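Local coordinates for LbpB B-lobe (Moraxella bovis, PDB 3UAQ), which probably binds lactoferrin at the cell surface of a bacterial pathogen, as a lipoprotein serving iron acquisition, at residues Leu102-Gln113 / Ala123-Arg131; Gly203-Gly211 / Phe221-Arg232. All blocks are in the same frame, centred on the assembly; numbering follows the deposited sequence.

In the fold
Following the chain from the N terminus, helix 95-105 runs into a short loop and then strand 112-113, after which the chain turns back as strand 121-128 to pair with it. Contact 1 closes this hairpin and lays the end of the helix against it, within the handle domain. The chain goes on through strand 146-159, which pairs with 121-128, to the barrel strand 170-184. Contact 2 closes the loop 212-220 within the long excursion between strands 170-184 and 236-243. The two contacts follow in series, but their residues touch: Pro-231 packs on Tyr-112, Trp-125 and Phe-127, and Phe-221 on Trp-125 and Phe-127, tying the barrel loop to the handle sheet.

Contact 1: residues Leu102-Gln113 / Ala123-Arg131; sequences LQERYEGGKIYQ and AGWIFTGLR
Tyr-112 and Phe-127 lie side by side on one face of two antiparallel strands, their planes near parallel at 24° but slid apart so that the rings barely overlap. The tyrosine's CB does the closer touching, 3.6 Å from Phe-127 CE2. Phe-127 holds its ring there by placing CG between its own N and carbonyl carbon (chi1 74°). Beside this pair, the Trp-125 indole turns its edge to the Tyr-112 backbone, CZ3 lying 3.4 Å from Tyr-112 C. Large flat residues suit this side of the sheet, since Pro-231 and Phe-221 of the barrel domain pack against them. The backbones form the hairpin of strands 112-113 and 121-128 in the handle domain. Tyr-112 and Phe-127 are its hydrogen-bonded pair: Tyr-112 N gives to Phe-127 O at 3.0 Å, and Phe-127 N returns a bond to Tyr-112 O at 2.8 Å. On the other side of the hairpin, Ile-126 presents CG1 to both Ile-111 CG2, at 3.7 Å, and Leu-102 CD1, at 3.9 Å; these branched aliphatic chains fill the join between strand and helix, with Thr-99 and Leu-95 of helix 95-105 also resting on Ile-126. Thr-128, small enough to fit between the helix end and the following loop, sets OG1 against CB of Leu-102 and turns its methyl CG2 to the backbone of Gly-109 and Lys-110; a CB on Gly-109 would run into that methyl. Tyr-106, the first residue to leave the helix, brings its CB to 4.4 Å from Thr-128 CB, while its hydroxyl bonds to Asp-152 of strand 146-159.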
loop_
_atom_site.group_PDB
_atom_site.type_symbol
_atom_site.label_atom_id
_atom_site.label_comp_id
_atom_site.label_asym_id
_atom_site.label_seq_id
_atom_site.Cartn_x
_atom_site.Cartn_y
_atom_site.Cartn_z
ATOM N N LEU A 102 -3.005 -5.504 15.951
ATOM C CA LEU A 102 -2.853 -4.096 16.284
ATOM C C LEU A 102 -4.208 -3.373 16.321
ATOM O O LEU A 102 -4.399 -2.433 17.093
ATOM C CB LEU A 102 -1.872 -3.432 15.315
ATOM C CG LEU A 102 -0.481 -4.087 15.316
ATOM C CD1 LEU A 102 0.295 -3.773 14.044
ATOM C CD2 LEU A 102 0.324 -3.699 16.560
ATOM N N GLN A 103 -5.155 -3.831 15.505
ATOM C CA GLN A 103 -6.506 -3.275 15.522
ATOM C C GLN A 103 -7.202 -3.548 16.849
ATOM O O GLN A 103 -7.962 -2.712 17.344
ATOM C CB GLN A 103 -7.342 -3.844 14.376
ATOM C CG GLN A 103 -7.307 -3.003 13.108
ATOM C CD GLN A 103 -7.942 -3.709 11.923
ATOM O OE1 GLN A 103 -8.135 -4.928 11.937
ATOM N NE2 GLN A 103 -8.270 -2.943 10.888
ATOM N N GLU A 104 -6.944 -4.722 17.416
ATOM C CA GLU A 104 -7.570 -5.121 18.674
ATOM C C GLU A 104 -6.897 -4.484 19.896
ATOM O O GLU A 104 -7.574 -4.057 20.833
ATOM C CB GLU A 104 -7.577 -6.649 18.808
ATOM C CG GLU A 104 -8.942 -7.287 18.562
ATOM C CD GLU A 104 -8.931 -8.339 17.460
ATOM O OE1 GLU A 104 -8.014 -9.192 17.436
ATOM O OE2 GLU A 104 -9.851 -8.314 16.614
ATOM N N ARG A 105 -5.568 -4.413 19.881
ATOM C CA ARG A 105 -4.818 -3.948 21.052
ATOM C C ARG A 105 -4.662 -2.434 21.085
ATOM O O ARG A 105 -4.483 -1.839 22.150
ATOM C CB ARG A 105 -3.434 -4.600 21.099
ATOM C CG ARG A 105 -3.447 -6.078 20.792
ATOM C CD ARG A 105 -2.372 -6.803 21.572
ATOM N NE ARG A 105 -1.221 -7.177 20.754
ATOM C CZ ARG A 105 -0.014 -6.629 20.863
ATOM N NH1 ARG A 105 0.206 -5.669 21.752
ATOM N NH2 ARG A 105 0.974 -7.040 20.083
ATOM N N TYR A 106 -4.713 -1.816 19.912
ATOM C CA TYR A 106 -4.582 -0.371 19.804
ATOM C C TYR A 106 -5.758 0.131 18.976
ATOM O O TYR A 106 -5.642 0.391 17.779
ATOM C CB TYR A 106 -3.227 -0.012 19.195
ATOM C CG TYR A 106 -2.062 -0.431 20.070
ATOM C CD1 TYR A 106 -1.679 0.337 21.160
ATOM C CD2 TYR A 106 -1.346 -1.595 19.810
ATOM C CE1 TYR A 106 -0.604 -0.037 21.972
ATOM C CE2 TYR A 106 -0.269 -1.980 20.619
ATOM C CZ TYR A 106 0.097 -1.196 21.698
ATOM O OH TYR A 106 1.157 -1.557 22.507
ATOM N N GLU A 107 -6.894 0.252 19.654
ATOM C CA GLU A 107 -8.216 0.281 19.039
ATOM C C GLU A 107 -8.395 1.218 17.841
ATOM O O GLU A 107 -8.674 0.759 16.736
ATOM C CB GLU A 107 -9.258 0.606 20.102
ATOM C CG GLU A 107 -10.672 0.741 19.559
ATOM C CD GLU A 107 -11.586 1.448 20.532
ATOM O OE1 GLU A 107 -12.241 2.431 20.126
ATOM O OE2 GLU A 107 -11.631 1.021 21.706
ATOM N N GLY A 108 -8.282 2.527 18.057
ATOM C CA GLY A 108 -8.451 3.485 16.971
ATOM C C GLY A 108 -7.106 3.979 16.467
ATOM O O GLY A 108 -6.956 5.129 16.054
ATOM N N GLY A 109 -6.110 3.103 16.516
ATOM C CA GLY A 109 -4.755 3.475 16.161
ATOM C C GLY A 109 -4.507 3.346 14.677
ATOM O O GLY A 109 -4.879 2.340 14.068
ATOM N N LYS A 110 -3.883 4.370 14.097
ATOM C CA LYS A 110 -3.521 4.356 12.682
ATOM C C LYS A 110 -2.355 3.403 12.457
ATOM O O LYS A 110 -1.342 3.470 13.162
ATOM C CB LYS A 110 -3.167 5.767 12.202
ATOM C CG LYS A 110 -2.487 5.837 10.828
ATOM C CD LYS A 110 -3.486 5.942 9.664
ATOM C CE LYS A 110 -2.794 6.311 8.339
ATOM N NZ LYS A 110 -2.680 5.177 7.363
ATOM N N ILE A 111 -2.509 2.515 11.478
ATOM C CA ILE A 111 -1.502 1.491 11.190
ATOM C C ILE A 111 -0.645 1.835 9.973
ATOM O O ILE A 111 -1.169 2.098 8.886
ATOM C CB ILE A 111 -2.163 0.115 10.967
ATOM C CG1 ILE A 111 -2.685 -0.440 12.299
ATOM C CG2 ILE A 111 -1.183 -0.852 10.331
ATOM C CD1 ILE A 111 -3.864 -1.376 12.164
ATOM N N TYR A 112 0.673 1.829 10.159
ATOM C CA TYR A 112 1.598 2.055 9.054
ATOM C C TYR A 112 2.296 0.755 8.679
ATOM O O TYR A 112 2.663 -0.045 9.545
ATOM C CB TYR A 112 2.634 3.119 9.415
ATOM C CG TYR A 112 2.028 4.445 9.808
ATOM C CD1 TYR A 112 1.831 5.449 8.867
ATOM C CD2 TYR A 112 1.653 4.697 11.123
ATOM C CE1 TYR A 112 1.270 6.674 9.228
ATOM C CE2 TYR A 112 1.092 5.918 11.491
ATOM C CZ TYR A 112 0.901 6.899 10.540
ATOM O OH TYR A 112 0.345 8.106 10.904
ATOM N N GLN A 113 2.487 0.554 7.382
ATOM C CA GLN A 113 3.060 -0.690 6.896
ATOM C C GLN A 113 3.800 -0.474 5.586
ATOM O O GLN A 113 3.579 0.523 4.890
ATOM C CB GLN A 113 1.959 -1.731 6.707
ATOM C CG GLN A 113 0.730 -1.195 5.975
ATOM C CD GLN A 113 -0.352 -2.242 5.801
ATOM O OE1 GLN A 113 -0.116 -3.308 5.225
ATOM N NE2 GLN A 113 -1.551 -1.944 6.300
ATOM N N ALA A 123 8.236 -8.310 2.353
ATOM C CA ALA A 123 9.217 -8.116 3.411
ATOM C C ALA A 123 9.127 -6.678 3.865
ATOM O O ALA A 123 9.108 -5.761 3.039
ATOM C CB ALA A 123 10.619 -8.418 2.915
ATOM N N GLY A 124 9.056 -6.475 5.174
ATOM C CA GLY A 124 8.991 -5.123 5.695
ATOM C C GLY A 124 8.533 -5.061 7.131
ATOM O O GLY A 124 8.906 -5.900 7.952
ATOM N N TRP A 125 7.717 -4.057 7.432
ATOM C CA TRP A 125 7.242 -3.853 8.786
ATOM C C TRP A 125 5.780 -3.445 8.812
ATOM O O TRP A 125 5.158 -3.241 7.770
ATOM C CB TRP A 125 8.089 -2.785 9.479
ATOM C CG TRP A 125 8.395 -1.602 8.607
ATOM C CD1 TRP A 125 9.557 -1.361 7.929
ATOM C CD2 TRP A 125 7.530 -0.498 8.321
ATOM N NE1 TRP A 125 9.473 -0.174 7.243
ATOM C CE2 TRP A 125 8.236 0.377 7.465
ATOM C CE3 TRP A 125 6.231 -0.159 8.708
ATOM C CZ2 TRP A 125 7.685 1.566 6.989
ATOM C CZ3 TRP A 125 5.685 1.021 8.236
ATOM C CH2 TRP A 125 6.411 1.868 7.384
ATOM N N ILE A 126 5.245 -3.330 10.023
ATOM C CA ILE A 126 3.894 -2.835 10.228
ATOM C C ILE A 126 3.747 -2.506 11.699
ATOM O O ILE A 126 4.064 -3.338 12.545
ATOM C CB ILE A 126 2.857 -3.892 9.821
ATOM C CG1 ILE A 126 1.453 -3.492 10.283
ATOM C CG2 ILE A 126 3.247 -5.250 10.383
ATOM C CD1 ILE A 126 0.366 -4.350 9.671
ATOM N N PHE A 127 3.282 -1.297 12.007
ATOM C CA PHE A 127 3.241 -0.833 13.398
ATOM C C PHE A 127 2.163 0.217 13.693
ATOM O O PHE A 127 1.662 0.895 12.787
ATOM C CB PHE A 127 4.598 -0.252 13.798
ATOM C CG PHE A 127 4.875 1.096 13.199
ATOM C CD1 PHE A 127 4.611 2.255 13.912
ATOM C CD2 PHE A 127 5.388 1.208 11.915
ATOM C CE1 PHE A 127 4.862 3.508 13.354
ATOM C CE2 PHE A 127 5.643 2.456 11.351
ATOM C CZ PHE A 127 5.380 3.608 12.071
ATOM N N THR A 128 1.812 0.334 14.972
ATOM C CA THR A 128 1.041 1.468 15.472
ATOM C C THR A 128 1.862 2.079 16.588
ATOM O O THR A 128 2.666 1.384 17.227
ATOM C CB THR A 128 -0.305 1.052 16.079
ATOM O OG1 THR A 128 -0.680 -0.246 15.602
ATOM C CG2 THR A 128 -1.377 2.067 15.707
ATOM N N GLY A 129 1.646 3.363 16.849
ATOM C CA GLY A 129 2.607 4.142 17.602
ATOM C C GLY A 129 3.436 4.792 16.510
ATOM O O GLY A 129 2.879 5.356 15.555
ATOM N N LEU A 130 4.756 4.773 16.641
ATOM C CA LEU A 130 5.456 4.448 17.868
ATOM C C LEU A 130 6.181 5.741 18.197
ATOM O O LEU A 130 7.357 5.916 17.843
ATOM C CB LEU A 130 6.471 3.328 17.632
ATOM C CG LEU A 130 5.929 1.899 17.643
ATOM C CD1 LEU A 130 6.689 0.987 16.680
ATOM C CD2 LEU A 130 5.982 1.359 19.062
ATOM N N ARG A 131 5.454 6.668 18.819
ATOM C CA ARG A 131 5.982 7.997 19.116
ATOM C C ARG A 131 6.503 8.043 20.543
ATOM O O ARG A 131 5.719 8.153 21.489
ATOM C CB ARG A 131 4.903 9.060 18.919
ATOM C CG ARG A 131 4.659 9.450 17.467
ATOM C CD ARG A 131 3.494 10.421 17.346
ATOM N NE ARG A 131 2.253 9.821 17.827
ATOM C CZ ARG A 131 1.554 8.916 17.148
ATOM N NH1 ARG A 131 1.975 8.507 15.958
ATOM N NH2 ARG A 131 0.435 8.417 17.656
#

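Contact 2: residues Gly203-Gly211 / Phe221-Arg232; sequences GSGYKMDSG and FAEQVFGQYAPR
Asp-209 and Arg-232 form the charged link of this contact, approaching from opposite directions with carboxylate and guanidinium planes only 15° apart. Such a nearly coplanar meeting lets two nitrogens face two oxygens: Arg-232 NH2 donates to the syn lone pair of Asp-209 OD1 at 3.2 Å, while NH1 and OD2 complete the salt bridge. The extended arginine also lends NE to Gln-228 O, from above that carbonyl plane, and NH1 makes a weak bond to Phe-221 O, so the side chain also links two points of its own segment. Gln-224 NE2 donates to Asp-209 OD1 at 3.0 Å, from above the carboxylate plane, the amide standing 78° to it; an amide suits this place because it adds a second donor without another charge. Both segments belong to the long irregular excursion between barrel strands 170-184 and 236-243, and their backbones meet in a single bridge rather than a continuous sheet. Here Gln-224 N donates to Lys-207 O at 2.8 Å and Asp-209 N to Ala-222 O at 2.9 Å, on either side of the Met-208 and Glu-223 pair. Apolar contact comes from Met-208, whose flexible chain bends at chi2 (-76°) to bring SD within 3.9 Å of Ala-222 CB and CE within 3.7 Å of Glu-223 CB. Phe-179 of strand 170-184 touches both Met-208 and Glu-223. The glutamate's buried carboxylate is satisfied by a salt bridge to Arg-270 and a hydrogen bond with His-236.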
loop_
_atom_site.group_PDB
_atom_site.type_symbol
_atom_site.label_atom_id
_atom_site.label_comp_id
_atom_site.label_asym_id
_atom_site.label_seq_id
_atom_site.Cartn_x
_atom_site.Cartn_y
_atom_site.Cartn_z
ATOM N N GLY A 203 19.173 8.124 19.004
ATOM C CA GLY A 203 18.691 8.497 17.686
ATOM C C GLY A 203 19.076 9.887 17.220
ATOM O O GLY A 203 18.243 10.788 17.174
ATOM N N SER A 204 20.347 10.052 16.882
ATOM C CA SER A 204 20.865 11.248 16.225
ATOM C C SER A 204 22.290 10.911 15.865
ATOM O O SER A 204 22.684 11.018 14.705
ATOM C CB SER A 204 20.823 12.463 17.142
ATOM O OG SER A 204 19.531 13.038 17.142
ATOM N N GLY A 205 23.056 10.482 16.866
ATOM C CA GLY A 205 24.374 9.935 16.619
ATOM C C GLY A 205 24.222 8.785 15.652
ATOM O O GLY A 205 25.116 8.508 14.853
ATOM N N TYR A 206 23.064 8.135 15.708
ATOM C CA TYR A 206 22.782 6.988 14.856
ATOM C C TYR A 206 21.965 7.357 13.624
ATOM O O TYR A 206 21.613 6.480 12.828
ATOM C CB TYR A 206 22.055 5.906 15.653
ATOM C CG TYR A 206 22.956 5.140 16.607
ATOM C CD1 TYR A 206 23.098 5.535 17.931
ATOM C CD2 TYR A 206 23.659 4.020 16.182
ATOM C CE1 TYR A 206 23.916 4.837 18.808
ATOM C CE2 TYR A 206 24.480 3.315 17.050
ATOM C CZ TYR A 206 24.607 3.725 18.363
ATOM O OH TYR A 206 25.425 3.021 19.230
ATOM N N LYS A 207 21.677 8.650 13.466
ATOM C CA LYS A 207 20.818 9.141 12.378
ATOM C C LYS A 207 19.431 8.496 12.425
ATOM O O LYS A 207 18.815 8.238 11.384
ATOM C CB LYS A 207 21.456 8.915 11.002
ATOM C CG LYS A 207 22.920 9.339 10.894
ATOM C CD LYS A 207 23.139 10.755 11.396
ATOM C CE LYS A 207 24.622 11.051 11.599
ATOM N NZ LYS A 207 24.856 12.299 12.385
ATOM N N MET A 208 18.954 8.236 13.641
ATOM C CA MET A 208 17.615 7.703 13.857
ATOM C C MET A 208 16.732 8.780 14.468
ATOM O O MET A 208 17.225 9.714 15.099
ATOM C CB MET A 208 17.662 6.488 14.790
ATOM C CG MET A 208 18.237 5.228 14.155
ATOM S SD MET A 208 17.062 4.420 13.040
ATOM C CE MET A 208 18.126 3.245 12.222
ATOM N N ASP A 209 15.425 8.661 14.275
ATOM C CA ASP A 209 14.509 9.550 14.968
ATOM C C ASP A 209 14.664 9.325 16.462
ATOM O O ASP A 209 15.107 8.256 16.886
ATOM C CB ASP A 209 13.067 9.297 14.532
ATOM C CG ASP A 209 12.800 9.770 13.119
ATOM O OD1 ASP A 209 12.807 11.001 12.889
ATOM O OD2 ASP A 209 12.577 8.910 12.243
ATOM N N SER A 210 14.319 10.334 17.256
ATOM C CA SER A 210 14.488 10.251 18.705
ATOM C C SER A 210 13.771 9.056 19.316
ATOM O O SER A 210 12.653 8.716 18.927
ATOM C CB SER A 210 14.033 11.538 19.391
ATOM O OG SER A 210 15.138 12.382 19.666
ATOM N N GLY A 211 14.432 8.419 20.276
ATOM C CA GLY A 211 13.838 7.316 21.005
ATOM C C GLY A 211 14.081 5.975 20.342
ATOM O O GLY A 211 13.933 4.924 20.975
ATOM N N PHE A 221 12.571 2.464 8.834
ATOM C CA PHE A 221 11.699 3.621 8.650
ATOM C C PHE A 221 12.041 4.792 9.579
ATOM O O PHE A 221 11.541 5.905 9.390
ATOM C CB PHE A 221 10.226 3.226 8.827
ATOM C CG PHE A 221 9.872 2.793 10.228
ATOM C CD1 PHE A 221 9.713 1.449 10.539
ATOM C CD2 PHE A 221 9.694 3.732 11.235
ATOM C CE1 PHE A 221 9.385 1.054 11.824
ATOM C CE2 PHE A 221 9.366 3.341 12.526
ATOM C CZ PHE A 221 9.211 2.001 12.818
ATOM N N ALA A 222 12.878 4.539 10.584
ATOM C CA ALA A 222 13.252 5.584 11.534
ATOM C C ALA A 222 14.617 6.178 11.207
ATOM O O ALA A 222 15.055 7.142 11.841
ATOM C CB ALA A 222 13.225 5.051 12.961
ATOM N N GLU A 223 15.294 5.602 10.218
ATOM C CA GLU A 223 16.584 6.134 9.798
ATOM C C GLU A 223 16.367 7.352 8.906
ATOM O O GLU A 223 15.608 7.304 7.934
ATOM C CB GLU A 223 17.430 5.067 9.107
ATOM C CG GLU A 223 18.916 5.369 9.160
ATOM C CD GLU A 223 19.781 4.156 8.872
ATOM O OE1 GLU A 223 19.238 3.104 8.460
ATOM O OE2 GLU A 223 21.012 4.259 9.062
ATOM N N GLN A 224 17.032 8.445 9.251
ATOM C CA GLN A 224 16.700 9.752 8.694
ATOM C C GLN A 224 17.353 10.086 7.349
ATOM O O GLN A 224 18.579 10.101 7.212
ATOM C CB GLN A 224 17.026 10.852 9.710
ATOM C CG GLN A 224 16.370 10.658 11.080
ATOM C CD GLN A 224 16.614 11.827 12.012
ATOM O OE1 GLN A 224 17.708 12.413 12.027
ATOM N NE2 GLN A 224 15.594 12.178 12.796
ATOM N N VAL A 225 16.511 10.363 6.361
ATOM C CA VAL A 225 16.943 11.029 5.149
ATOM C C VAL A 225 16.175 12.338 5.087
ATOM O O VAL A 225 15.101 12.467 5.684
ATOM C CB VAL A 225 16.650 10.194 3.888
ATOM C CG1 VAL A 225 17.473 10.712 2.713
ATOM C CG2 VAL A 225 16.974 8.737 4.139
ATOM N N PHE A 226 16.723 13.310 4.372
ATOM C CA PHE A 226 16.166 14.655 4.385
ATOM C C PHE A 226 14.805 14.797 3.705
ATOM O O PHE A 226 14.573 14.248 2.627
ATOM C CB PHE A 226 17.142 15.639 3.750
ATOM C CG PHE A 226 16.601 17.030 3.665
ATOM C CD1 PHE A 226 16.690 17.885 4.753
ATOM C CD2 PHE A 226 15.969 17.477 2.513
ATOM C CE1 PHE A 226 16.172 19.174 4.690
ATOM C CE2 PHE A 226 15.449 18.767 2.441
ATOM C CZ PHE A 226 15.552 19.615 3.533
ATOM N N GLY A 227 13.917 15.567 4.327
ATOM C CA GLY A 227 12.647 15.907 3.711
ATOM C C GLY A 227 11.678 14.739 3.618
ATOM O O GLY A 227 10.629 14.845 2.974
ATOM N N GLN A 228 12.034 13.620 4.246
ATOM C CA GLN A 228 11.100 12.524 4.449
ATOM C C GLN A 228 10.723 12.523 5.918
ATOM O O GLN A 228 11.552 12.831 6.775
ATOM C CB GLN A 228 11.738 11.186 4.086
ATOM C CG GLN A 228 12.335 11.098 2.693
ATOM C CD GLN A 228 12.675 9.670 2.312
ATOM O OE1 GLN A 228 11.854 8.766 2.468
ATOM N NE2 GLN A 228 13.896 9.452 1.842
ATOM N N TYR A 229 9.475 12.192 6.220
ATOM C CA TYR A 229 9.033 12.182 7.610
ATOM C C TYR A 229 8.607 10.790 8.036
ATOM O O TYR A 229 8.884 9.796 7.345
ATOM C CB TYR A 229 7.851 13.140 7.813
ATOM C CG TYR A 229 8.021 14.499 7.174
ATOM C CD1 TYR A 229 8.594 15.556 7.874
ATOM C CD2 TYR A 229 7.619 14.725 5.864
ATOM C CE1 TYR A 229 8.757 16.801 7.285
ATOM C CE2 TYR A 229 7.777 15.964 5.269
ATOM C CZ TYR A 229 8.346 16.998 5.981
ATOM O OH TYR A 229 8.500 18.232 5.385
ATOM N N ALA A 230 7.961 10.731 9.198
ATOM C CA ALA A 230 7.120 9.597 9.552
ATOM C C ALA A 230 7.881 8.286 9.471
ATOM O O ALA A 230 9.099 8.265 9.667
ATOM C CB ALA A 230 5.888 9.564 8.641
ATOM N N PRO A 231 7.153 7.178 9.227
ATOM C CA PRO A 231 7.799 5.964 8.723
ATOM C C PRO A 231 8.264 6.206 7.287
ATOM O O PRO A 231 7.450 6.548 6.420
ATOM C CB PRO A 231 6.664 4.919 8.750
ATOM C CG PRO A 231 5.398 5.713 8.859
ATOM C CD PRO A 231 5.771 6.912 9.663
ATOM N N ARG A 232 9.563 6.052 7.049
ATOM C CA ARG A 232 10.140 6.312 5.737
ATOM C C ARG A 232 10.319 5.020 4.935
ATOM O O ARG A 232 10.354 3.921 5.501
ATOM C CB ARG A 232 11.492 7.007 5.896
ATOM C CG ARG A 232 11.462 8.241 6.788
ATOM C CD ARG A 232 12.869 8.757 7.032
ATOM N NE ARG A 232 12.872 10.010 7.777
ATOM C CZ ARG A 232 12.796 10.086 9.101
ATOM N NH1 ARG A 232 12.703 8.976 9.818
ATOM N NH2 ARG A 232 12.803 11.268 9.706
#